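Local coordinates for shikimate 5-dehydrogenase (Mycobacterium fortuitum subsp. fortuitum DSM 46621, PDB 4XIJ), which probably catalyses the NADP-dependent reduction of 3-dehydroshikimate to shikimate, a step in chorismate and aromatic amino acid biosynthesis, at residues Ala205-Ala210 with Pro228-Gln233. Sequence-based numbering, arbitrary orientation.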
ATOM      1  N   ALA A 205     -18.216   3.518   7.078  1.00 14.55           N
ATOM      2  CA  ALA A 205     -18.791   2.369   6.383  1.00 13.25           C
ATOM      3  C   ALA A 205     -18.500   1.088   7.176  1.00 12.43           C
ATOM      4  O   ALA A 205     -19.414   0.270   7.384  1.00 14.29           O
ATOM      5  CB  ALA A 205     -18.248   2.253   4.976  1.00 14.92           C
ATOM      6  N   ALA A 206     -17.241   0.912   7.596  1.00 11.56           N
ATOM      7  CA  ALA A 206     -16.884  -0.278   8.380  1.00 11.57           C
ATOM      8  C   ALA A 206     -17.593  -0.337   9.733  1.00 11.49           C
ATOM      9  O   ALA A 206     -17.841  -1.436  10.235  1.00 11.88           O
ATOM     10  CB  ALA A 206     -15.374  -0.359   8.593  1.00 12.42           C
ATOM     11  N   ALA A 207     -17.933   0.804  10.331  1.00 11.95           N
ATOM     12  CA  ALA A 207     -18.583   0.761  11.650  1.00 12.09           C
ATOM     13  C   ALA A 207     -19.891  -0.040  11.634  1.00 12.99           C
ATOM     14  O   ALA A 207     -20.266  -0.642  12.637  1.00 14.31           O
ATOM     15  CB  ALA A 207     -18.868   2.193  12.174  1.00 13.07           C
ATOM     16  N   VAL A 208     -20.594  -0.018  10.501  1.00 11.79           N
ATOM     17  CA  VAL A 208     -21.860  -0.749  10.382  1.00 11.96           C
ATOM     18  C   VAL A 208     -21.629  -2.234  10.654  1.00 10.94           C
ATOM     19  O   VAL A 208     -22.480  -2.920  11.242  1.00 12.63           O
ATOM     20  CB  VAL A 208     -22.488  -0.541   8.977  1.00 11.57           C
ATOM     21  CG1 VAL A 208     -23.752  -1.399   8.771  1.00 12.85           C
ATOM     22  CG2 VAL A 208     -22.806   0.913   8.766  1.00 11.63           C
ATOM     23  N   TYR A 209     -20.458  -2.730  10.238  1.00 11.25           N
ATOM     24  CA  TYR A 209     -20.131  -4.154  10.312  1.00 12.11           C
ATOM     25  C   TYR A 209     -19.126  -4.477  11.383  1.00 11.18           C
ATOM     26  O   TYR A 209     -18.671  -5.611  11.457  1.00 12.80           O
ATOM     27  CB  TYR A 209     -19.635  -4.645   8.942  1.00 13.88           C
ATOM     28  CG  TYR A 209     -20.748  -4.499   7.935  1.00 15.96           C
ATOM     29  CD1 TYR A 209     -21.817  -5.397   7.921  1.00 17.00           C
ATOM     30  CD2 TYR A 209     -20.764  -3.466   7.028  1.00 16.79           C
ATOM     31  CE1 TYR A 209     -22.869  -5.229   7.056  1.00 17.78           C
ATOM     32  CE2 TYR A 209     -21.832  -3.297   6.148  1.00 17.30           C
ATOM     33  CZ  TYR A 209     -22.863  -4.188   6.166  1.00 18.09           C
ATOM     34  OH  TYR A 209     -23.897  -4.023   5.265  1.00 19.47           O
ATOM     35  N   ALA A 210     -18.836  -3.507  12.265  1.00 10.78           N
ATOM     36  CA  ALA A 210     -17.769  -3.727  13.252  1.00 10.94           C
ATOM     37  C   ALA A 210     -18.052  -4.906  14.190  1.00 11.40           C
ATOM     38  O   ALA A 210     -17.166  -5.723  14.445  1.00 12.24           O
ATOM     39  CB  ALA A 210     -17.526  -2.473  14.081  1.00 12.11           C
ATOM     40  N   PRO A 228      -8.751   4.859  17.955  1.00 17.04           N
ATOM     41  CA  PRO A 228      -9.178   3.662  17.204  1.00 15.95           C
ATOM     42  C   PRO A 228     -10.511   3.862  16.510  1.00 14.65           C
ATOM     43  O   PRO A 228     -11.443   4.488  17.046  1.00 15.30           O
ATOM     44  CB  PRO A 228      -9.311   2.594  18.298  1.00 16.48           C
ATOM     45  CG  PRO A 228      -9.650   3.417  19.576  1.00 17.76           C
ATOM     46  CD  PRO A 228      -8.862   4.695  19.421  1.00 18.00           C
ATOM     47  N   THR A 229     -10.611   3.340  15.299  1.00 12.48           N
ATOM     48  CA  THR A 229     -11.881   3.312  14.587  1.00 11.14           C
ATOM     49  C   THR A 229     -12.907   2.429  15.308  1.00 11.50           C
ATOM     50  O   THR A 229     -12.547   1.587  16.165  1.00 10.90           O
ATOM     51  CB  THR A 229     -11.668   2.754  13.178  1.00 10.68           C
ATOM     52  OG1 THR A 229     -11.103   1.442  13.305  1.00 11.86           O
ATOM     53  CG2 THR A 229     -10.729   3.666  12.350  1.00 11.18           C
ATOM     54  N   PRO A 230     -14.201   2.588  14.960  1.00 11.76           N
ATOM     55  CA  PRO A 230     -15.194   1.639  15.496  1.00 11.73           C
ATOM     56  C   PRO A 230     -14.837   0.175  15.243  1.00 11.86           C
ATOM     57  O   PRO A 230     -14.994  -0.686  16.153  1.00 11.94           O
ATOM     58  CB  PRO A 230     -16.485   2.030  14.751  1.00 12.78           C
ATOM     59  CG  PRO A 230     -16.335   3.511  14.622  1.00 13.43           C
ATOM     60  CD  PRO A 230     -14.843   3.737  14.301  1.00 12.54           C
ATOM     61  N   LEU A 231     -14.352  -0.114  14.038  1.00 10.09           N
ATOM     62  CA  LEU A 231     -13.894  -1.466  13.723  1.00  9.32           C
ATOM     63  C   LEU A 231     -12.790  -1.919  14.698  1.00 10.48           C
ATOM     64  O   LEU A 231     -12.878  -3.003  15.306  1.00 10.65           O
ATOM     65  CB  LEU A 231     -13.376  -1.501  12.279  1.00 10.20           C
ATOM     66  CG  LEU A 231     -12.721  -2.815  11.827  1.00 10.59           C
ATOM     67  CD1 LEU A 231     -13.679  -4.025  12.000  1.00 11.53           C
ATOM     68  CD2 LEU A 231     -12.287  -2.668  10.352  1.00 11.33           C
ATOM     69  N   ALA A 232     -11.770  -1.077  14.884  1.00  9.65           N
ATOM     70  CA  ALA A 232     -10.671  -1.440  15.781  1.00 11.47           C
ATOM     71  C   ALA A 232     -11.165  -1.652  17.188  1.00 10.61           C
ATOM     72  O   ALA A 232     -10.676  -2.541  17.885  1.00 11.26           O
ATOM     73  CB  ALA A 232      -9.612  -0.366  15.762  1.00 11.93           C
ATOM     74  N   GLN A 233     -12.093  -0.798  17.625  1.00 10.85           N
ATOM     75  CA  GLN A 233     -12.588  -0.910  18.987  1.00 11.74           C
ATOM     76  C   GLN A 233     -13.295  -2.243  19.208  1.00 11.98           C
ATOM     77  O   GLN A 233     -13.144  -2.895  20.240  1.00 13.53           O
ATOM     78  CB  GLN A 233     -13.537   0.233  19.312  1.00 11.40           C
ATOM     79  CG  GLN A 233     -12.835   1.567  19.439  1.00 12.32           C
ATOM     80  CD  GLN A 233     -13.857   2.682  19.651  1.00 12.83           C
ATOM     81  OE1 GLN A 233     -14.643   2.653  20.622  1.00 16.61           O
ATOM     82  NE2 GLN A 233     -13.895   3.631  18.736  1.00 14.67           N
TER
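The pyrrolidine ring of Pro230 meets residues 205-210 through its CB and CG edge: CB lies 3.5 Å from Ala207 CB, with Pro230 CG slightly farther from the same methyl. The ring of Tyr209 leads away from this meeting and has Val208 CG1 over one face. Ala210, at the end of the type I turn that starts at Ala207, directs its CB to the Pro230-Leu231 backbone, 3.7 Å from Pro230 O and 3.8 Å from Leu231 CA. Leu231 holds CG anti to its backbone N (chi1 174°), and CD2, extended anti to CA, reaches Ala206 CB at 4.2 Å while the side chain also packs on Val219 and Asp221 of strand 218-221. The contact illustrates how neighbouring connections of a Rossmann-type sheet pack: helix 203-207 and its following turn, after strand 196-199, meet the start of helix 230-237, after strand 218-221. Thr229 OG1 caps that helix by accepting from Ala232 N (3.0 Å, 161°) and also bonds Asp221, so its polar bonding is not directed at residues 205-210. Small methyls allow close backbone approach, and cohesion between the segments is dispersion and apolar packing, with one methyl resting on a backbone carbonyl.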